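PDB 4C2L: endo-xylogalacturonan hydrolase A from Aspergillus tubingensis, which breaks down xylogalacturonan, the xylose-substituted galacturonan of the hairy regions of pectin, as a secreted family 28 glycoside hydrolase. Local coordinates for residues 60-65 with 92-97; 366-371 with 381-386. One frame throughout, in Å; residues are numbered along the deposited sequence.

Overall arrangement
Contacts 1 and 2 lie towards opposite ends of the parallel beta-helix of this family 28 glycoside hydrolase. Contact 1 (60-65 with 92-97) comes first along the chain and is complete before contact 2 (366-371 with 381-386) begins. Their centres lie 46 Å apart, on opposite sides of the centre of the chain, with nearest atoms about 37 Å apart. Both nevertheless reach the same parallel sheet: strand 62-63 pairs with 95-97 at one end, and strand 368-372 pairs with 383-384 at the other. Successive coils between them carry the sheet from one contact to the other.

Contact 1 (60-65 with 92-97); sequences SVLDLG and AMISVS
Leu64 holds CG anti to its carbonyl carbon (chi1 -60°), and Ile94 holds CG2 anti to its backbone N; these two choices bring Leu64 CD1 to 3.6 Å from Ile94 CG2. The side chains cross obliquely, and the same leucine methyl also reaches Val96 CG2, at 3.9 Å. One branch of Leu64 thus serves two residues of the neighbouring strand. Leu62 lies on the same face as Ile94, and both leucines are covered by helix 32-42, where Ile35 and Leu39 are among their partners.

The backbones pair in parallel through three nearly straight hydrogen bonds. Leu62 N donates to Met93 O (2.8 Å), Leu62 O accepts from Ser95 N (2.9 Å), and Leu64 N donates to Ser95 O (2.9 Å). At the start of the pairing, where 92-97 turns a corner, Val61 rests CG2 against Ala92 O, 3.3 Å away.

Asp63 and Ser95 occupy the other face. Asp63 OD1 closes an Asx turn by accepting from Gly65 N at 2.9 Å, which ties the carboxylate back to its own backbone. A water donates to this oxygen and to Ser95 O while accepting from Ser97 N, so it links the turn to the adjacent strand, and Ser95 O receives two bonds.

On its far side, 92-97 is hydrogen-bonded to strand 134-139. Parallel strands stacked in register, with aliphatic side chains inward and polar ones outward, are the hallmark of the parallel beta-helix, here near the end covered by helix 32-42.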
ATOM      1  N   SER A  60     -18.868  -8.526 -11.633  1.00 11.68           N
ATOM      2  CA  SER A  60     -19.164  -8.910 -10.258  1.00 11.52           C
ATOM      3  C   SER A  60     -17.876  -9.328  -9.576  1.00 11.47           C
ATOM      4  O   SER A  60     -16.822  -9.404 -10.233  1.00 10.96           O
ATOM      5  CB  SER A  60     -20.164 -10.066 -10.259  1.00 12.30           C
ATOM      6  OG  SER A  60     -19.651 -11.172 -10.979  1.00 13.06           O
ATOM      7  N   VAL A  61     -17.945  -9.606  -8.273  1.00 11.17           N
ATOM      8  CA  VAL A  61     -16.757 -10.059  -7.532  1.00 11.02           C
ATOM      9  C   VAL A  61     -16.213 -11.347  -8.146  1.00 11.35           C
ATOM     10  O   VAL A  61     -16.988 -12.272  -8.402  1.00 11.62           O
ATOM     11  CB  VAL A  61     -17.109 -10.339  -6.064  1.00 11.10           C
ATOM     12  CG1 VAL A  61     -15.922 -10.982  -5.341  1.00 10.92           C
ATOM     13  CG2 VAL A  61     -17.553  -9.048  -5.378  1.00 11.11           C
ATOM     14  N   LEU A  62     -14.905 -11.397  -8.385  1.00 11.14           N
ATOM     15  CA  LEU A  62     -14.245 -12.621  -8.857  1.00 12.03           C
ATOM     16  C   LEU A  62     -13.606 -13.309  -7.667  1.00 12.70           C
ATOM     17  O   LEU A  62     -12.654 -12.797  -7.078  1.00 12.50           O
ATOM     18  CB  LEU A  62     -13.155 -12.293  -9.888  1.00 12.48           C
ATOM     19  CG  LEU A  62     -12.312 -13.470 -10.383  1.00 13.04           C
ATOM     20  CD1 LEU A  62     -13.186 -14.558 -10.985  1.00 13.45           C
ATOM     21  CD2 LEU A  62     -11.292 -12.980 -11.408  1.00 13.48           C
ATOM     22  N   ASP A  63     -14.149 -14.461  -7.306  1.00 13.09           N
ATOM     23  CA  ASP A  63     -13.686 -15.179  -6.138  1.00 14.45           C
ATOM     24  C   ASP A  63     -12.762 -16.302  -6.598  1.00 14.68           C
ATOM     25  O   ASP A  63     -13.163 -17.142  -7.407  1.00 15.22           O
ATOM     26  CB  ASP A  63     -14.897 -15.732  -5.376  1.00 16.49           C
ATOM     27  CG  ASP A  63     -14.530 -16.241  -4.010  1.00 18.47           C
ATOM     28  OD1 ASP A  63     -13.715 -17.185  -3.949  1.00 19.17           O
ATOM     29  OD2 ASP A  63     -15.052 -15.705  -2.999  1.00 20.72           O
ATOM     30  N   LEU A  64     -11.523 -16.289  -6.124  1.00 14.32           N
ATOM     31  CA  LEU A  64     -10.512 -17.262  -6.562  1.00 14.00           C
ATOM     32  C   LEU A  64     -10.374 -18.453  -5.609  1.00 14.50           C
ATOM     33  O   LEU A  64      -9.392 -19.206  -5.674  1.00 14.57           O
ATOM     34  CB  LEU A  64      -9.152 -16.573  -6.762  1.00 14.09           C
ATOM     35  CG  LEU A  64      -9.128 -15.440  -7.796  1.00 14.27           C
ATOM     36  CD1 LEU A  64      -7.689 -14.944  -7.988  1.00 14.23           C
ATOM     37  CD2 LEU A  64      -9.725 -15.886  -9.129  1.00 14.25           C
ATOM     38  N   GLY A  65     -11.388 -18.651  -4.777  1.00 15.58           N
ATOM     39  CA  GLY A  65     -11.308 -19.636  -3.703  1.00 16.60           C
ATOM     40  C   GLY A  65     -11.109 -21.082  -4.124  1.00 17.11           C
ATOM     41  O   GLY A  65     -10.650 -21.884  -3.325  1.00 19.00           O
ATOM     42  N   ALA A  92     -14.060  -6.639  -1.817  1.00 11.57           N
ATOM     43  CA  ALA A  92     -13.030  -7.069  -2.767  1.00 10.91           C
ATOM     44  C   ALA A  92     -13.595  -7.161  -4.179  1.00 10.98           C
ATOM     45  O   ALA A  92     -14.744  -7.559  -4.368  1.00 10.76           O
ATOM     46  CB  ALA A  92     -12.514  -8.436  -2.365  1.00 11.34           C
ATOM     47  N   MET A  93     -12.776  -6.796  -5.163  1.00 10.24           N
ATOM     48  CA  MET A  93     -13.133  -7.054  -6.556  1.00 10.33           C
ATOM     49  C   MET A  93     -12.621  -8.432  -6.950  1.00 10.63           C
ATOM     50  O   MET A  93     -13.347  -9.207  -7.579  1.00 10.70           O
ATOM     51  CB  MET A  93     -12.527  -5.970  -7.435  1.00 10.37           C
ATOM     52  CG  MET A  93     -12.963  -4.595  -6.951  1.00 10.54           C
ATOM     53  SD  MET A  93     -12.303  -3.252  -7.946  1.00 12.33           S
ATOM     54  CE  MET A  93     -13.356  -3.368  -9.379  1.00 11.81           C
ATOM     55  N   ILE A  94     -11.366  -8.727  -6.606  1.00 10.53           N
ATOM     56  CA  ILE A  94     -10.839 -10.092  -6.687  1.00 10.81           C
ATOM     57  C   ILE A  94     -10.593 -10.555  -5.257  1.00 11.72           C
ATOM     58  O   ILE A  94      -9.789  -9.952  -4.526  1.00 11.38           O
ATOM     59  CB  ILE A  94      -9.511 -10.173  -7.487  1.00 10.84           C
ATOM     60  CG1 ILE A  94      -9.714  -9.618  -8.896  1.00 10.95           C
ATOM     61  CG2 ILE A  94      -9.013 -11.611  -7.551  1.00 11.02           C
ATOM     62  CD1 ILE A  94      -8.400  -9.401  -9.648  1.00 11.48           C
ATOM     63  N   SER A  95     -11.305 -11.607  -4.855  1.00 12.03           N
ATOM     64  CA  SER A  95     -11.238 -12.080  -3.461  1.00 12.76           C
ATOM     65  C   SER A  95     -10.412 -13.367  -3.400  1.00 13.14           C
ATOM     66  O   SER A  95     -10.703 -14.334  -4.113  1.00 12.78           O
ATOM     67  CB  SER A  95     -12.646 -12.305  -2.903  1.00 13.57           C
ATOM     68  OG  SER A  95     -12.572 -12.974  -1.640  1.00 15.85           O
ATOM     69  N   VAL A  96      -9.366 -13.364  -2.568  1.00 12.86           N
ATOM     70  CA  VAL A  96      -8.463 -14.510  -2.454  1.00 13.30           C
ATOM     71  C   VAL A  96      -8.454 -14.872  -0.975  1.00 13.12           C
ATOM     72  O   VAL A  96      -7.631 -14.372  -0.201  1.00 12.64           O
ATOM     73  CB  VAL A  96      -7.037 -14.187  -2.972  1.00 12.82           C
ATOM     74  CG1 VAL A  96      -6.163 -15.441  -2.991  1.00 13.46           C
ATOM     75  CG2 VAL A  96      -7.094 -13.597  -4.385  1.00 13.83           C
ATOM     76  N   SER A  97      -9.410 -15.711  -0.585  1.00 14.10           N
ATOM     77  CA  SER A  97      -9.627 -16.007   0.826  1.00 14.24           C
ATOM     78  C   SER A  97      -9.212 -17.433   1.136  1.00 15.13           C
ATOM     79  O   SER A  97      -9.749 -18.376   0.545  1.00 14.83           O
ATOM     80  CB  SER A  97     -11.105 -15.817   1.181  1.00 15.45           C
ATOM     81  OG  SER A  97     -11.304 -15.979   2.581  1.00 17.91           O
TER
HETATM   82  O   HOH W   1     -11.246 -16.716  -2.365  1.00 22.42           O
HETATM   83  O   HOH W   2     -13.406 -15.236  -1.280  1.00 31.25           O

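Contact 2 (366-371 with 381-386); sequences KSEVLC and TCTSGA
Cys371, Thr383 and Leu370 bury the most surface here. Cys371 SG is joined to Cys382 SG by a disulfide of 2.1 Å whose chi3 of -70° makes it left-handed. In both cysteines SG lies anti to the carbonyl carbon, which leaves each sulfur beside its own backbone N, where the two meet; the link joins strand 368-371 to the residue just before Thr383.

Thr383 supplies two hydrogen bonds from its backbone: its N donates to Val369 O and its O accepts from Cys371 N, each at 2.8 Å, so it is gripped from two residues flanking Leu370. Its side chain meets Glu368 at about a right angle, with Thr383 OG1 3.4 Å from Glu368 CG and Thr383 CG2 near Glu368 OE2. The hydroxyl also donates to a water that accepts from Val369 N and donates to Thr381 O, which extends the pairing beyond the direct bonds.

Leu370 shares a face of the sheet with Thr383 and spreads its methyls along the following turn. Leu370 CD1 lies 3.6 Å from Gly385 O and Leu370 CD2 is 3.7 Å from Ser384 O, while Leu370 CB packs on Ala386 CB at 4.0 Å. Strand 339-344, hydrogen-bonded to the other side of 368-371, also touches Leu370 and Ala386.

Only two direct backbone hydrogen bonds tie the short terminal strand to its neighbour. The covalent bond therefore adds a fastening that does not depend on them, and it closes residues 372-381 into a loop at the exposed end of the beta-helix.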
ATOM      1  N   LYS A 366      19.232  24.063   1.955  1.00 26.98           N
ATOM      2  CA  LYS A 366      19.148  23.834   3.402  1.00 29.23           C
ATOM      3  C   LYS A 366      18.585  22.447   3.716  1.00 29.07           C
ATOM      4  O   LYS A 366      18.056  21.778   2.817  1.00 28.06           O
ATOM      5  CB  LYS A 366      18.325  24.931   4.066  1.00 31.37           C
ATOM      6  CG  LYS A 366      19.076  26.254   4.112  1.00 33.91           C
ATOM      7  CD  LYS A 366      18.144  27.420   4.363  1.00 37.18           C
ATOM      8  CE  LYS A 366      18.931  28.718   4.432  1.00 38.86           C
ATOM      9  NZ  LYS A 366      18.068  29.831   4.918  1.00 41.32           N
ATOM     10  N   SER A 367      18.711  22.012   4.975  1.00 27.96           N
ATOM     11  CA  SER A 367      18.277  20.661   5.378  1.00 27.62           C
ATOM     12  C   SER A 367      17.881  20.566   6.853  1.00 26.69           C
ATOM     13  O   SER A 367      18.458  19.803   7.641  1.00 28.18           O
ATOM     14  CB  SER A 367      19.360  19.634   5.052  1.00 29.06           C
ATOM     15  OG  SER A 367      20.580  20.005   5.674  1.00 32.99           O
ATOM     16  N   GLU A 368      16.879  21.339   7.221  1.00 24.17           N
ATOM     17  CA  GLU A 368      16.418  21.389   8.584  1.00 24.16           C
ATOM     18  C   GLU A 368      15.563  20.157   8.917  1.00 22.99           C
ATOM     19  O   GLU A 368      14.754  19.712   8.106  1.00 21.57           O
ATOM     20  CB  GLU A 368      15.620  22.669   8.750  1.00 26.73           C
ATOM     21  CG  GLU A 368      15.200  23.032  10.153  1.00 31.25           C
ATOM     22  CD  GLU A 368      14.585  24.419  10.200  1.00 33.27           C
ATOM     23  OE1 GLU A 368      15.173  25.351   9.608  1.00 36.49           O
ATOM     24  OE2 GLU A 368      13.512  24.570  10.815  1.00 37.90           O
ATOM     25  N   VAL A 369      15.781  19.598  10.103  1.00 20.90           N
ATOM     26  CA  VAL A 369      14.972  18.486  10.597  1.00 20.59           C
ATOM     27  C   VAL A 369      14.271  18.960  11.869  1.00 20.88           C
ATOM     28  O   VAL A 369      14.930  19.286  12.874  1.00 21.38           O
ATOM     29  CB  VAL A 369      15.844  17.235  10.866  1.00 20.34           C
ATOM     30  CG1 VAL A 369      15.019  16.107  11.491  1.00 20.29           C
ATOM     31  CG2 VAL A 369      16.523  16.760   9.586  1.00 20.80           C
ATOM     32  N   LEU A 370      12.947  19.021  11.829  1.00 20.00           N
ATOM     33  CA  LEU A 370      12.170  19.376  13.005  1.00 20.45           C
ATOM     34  C   LEU A 370      12.023  18.144  13.883  1.00 21.15           C
ATOM     35  O   LEU A 370      11.763  17.052  13.372  1.00 19.50           O
ATOM     36  CB  LEU A 370      10.789  19.898  12.623  1.00 21.27           C
ATOM     37  CG  LEU A 370      10.748  21.173  11.776  1.00 22.32           C
ATOM     38  CD1 LEU A 370       9.300  21.593  11.640  1.00 21.73           C
ATOM     39  CD2 LEU A 370      11.593  22.281  12.410  1.00 23.99           C
ATOM     40  N   CYS A 371      12.214  18.320  15.195  1.00 21.35           N
ATOM     41  CA  CYS A 371      12.154  17.186  16.130  1.00 21.51           C
ATOM     42  C   CYS A 371      11.388  17.514  17.395  1.00 21.33           C
ATOM     43  O   CYS A 371      11.449  18.643  17.899  1.00 21.58           O
ATOM     44  CB  CYS A 371      13.554  16.757  16.557  1.00 23.67           C
ATOM     45  SG  CYS A 371      14.688  16.256  15.250  1.00 25.76           S
ATOM     46  N   THR A 381      21.216  16.756  13.147  1.00 25.44           N
ATOM     47  CA  THR A 381      20.938  17.928  13.983  1.00 26.81           C
ATOM     48  C   THR A 381      19.449  18.254  13.975  1.00 27.38           C
ATOM     49  O   THR A 381      18.825  18.278  12.914  1.00 29.17           O
ATOM     50  CB  THR A 381      21.760  19.156  13.530  1.00 27.76           C
ATOM     51  OG1 THR A 381      23.141  18.791  13.455  1.00 29.64           O
ATOM     52  CG2 THR A 381      21.618  20.303  14.527  1.00 27.87           C
ATOM     53  N   CYS A 382      18.889  18.484  15.160  1.00 27.15           N
ATOM     54  CA  CYS A 382      17.470  18.785  15.320  1.00 28.08           C
ATOM     55  C   CYS A 382      17.194  20.258  15.472  1.00 28.62           C
ATOM     56  O   CYS A 382      18.042  21.018  15.959  1.00 29.17           O
ATOM     57  CB  CYS A 382      16.884  18.065  16.539  1.00 28.71           C
ATOM     58  SG  CYS A 382      16.514  16.325  16.235  1.00 33.17           S
ATOM     59  N   THR A 383      15.993  20.639  15.056  1.00 26.58           N
ATOM     60  CA  THR A 383      15.435  21.957  15.282  1.00 27.18           C
ATOM     61  C   THR A 383      14.075  21.743  15.931  1.00 27.82           C
ATOM     62  O   THR A 383      13.314  20.871  15.516  1.00 25.33           O
ATOM     63  CB  THR A 383      15.278  22.712  13.950  1.00 27.08           C
ATOM     64  OG1 THR A 383      16.558  22.807  13.316  1.00 28.16           O
ATOM     65  CG2 THR A 383      14.701  24.113  14.162  1.00 29.14           C
ATOM     66  N   SER A 384      13.767  22.521  16.960  1.00 27.76           N
ATOM     67  CA  SER A 384      12.486  22.394  17.637  1.00 28.24           C
ATOM     68  C   SER A 384      11.355  22.904  16.745  1.00 28.02           C
ATOM     69  O   SER A 384      11.575  23.689  15.811  1.00 28.18           O
ATOM     70  CB  SER A 384      12.495  23.174  18.949  1.00 31.43           C
ATOM     71  OG  SER A 384      12.453  24.560  18.677  1.00 34.00           O
ATOM     72  N   GLY A 385      10.146  22.453  17.045  1.00 26.68           N
ATOM     73  CA  GLY A 385       8.961  22.900  16.342  1.00 26.85           C
ATOM     74  C   GLY A 385       8.299  21.813  15.518  1.00 26.64           C
ATOM     75  O   GLY A 385       7.469  22.119  14.673  1.00 27.68           O
ATOM     76  N   ALA A 386       8.658  20.552  15.757  1.00 25.51           N
ATOM     77  CA  ALA A 386       7.966  19.423  15.108  1.00 24.52           C
ATOM     78  C   ALA A 386       6.497  19.415  15.510  1.00 24.37           C
ATOM     79  O   ALA A 386       6.146  19.857  16.602  1.00 25.12           O
ATOM     80  CB  ALA A 386       8.627  18.094  15.469  1.00 23.62           C
TER
HETATM   81  O   HOH W   3      19.781  18.380  10.132  1.00 34.20           O
HETATM   82  O   HOH W   4      17.690  20.655  11.892  1.00 24.59           O
HETATM   83  O   HOH W   5       9.645  20.464  18.773  1.00 28.62           O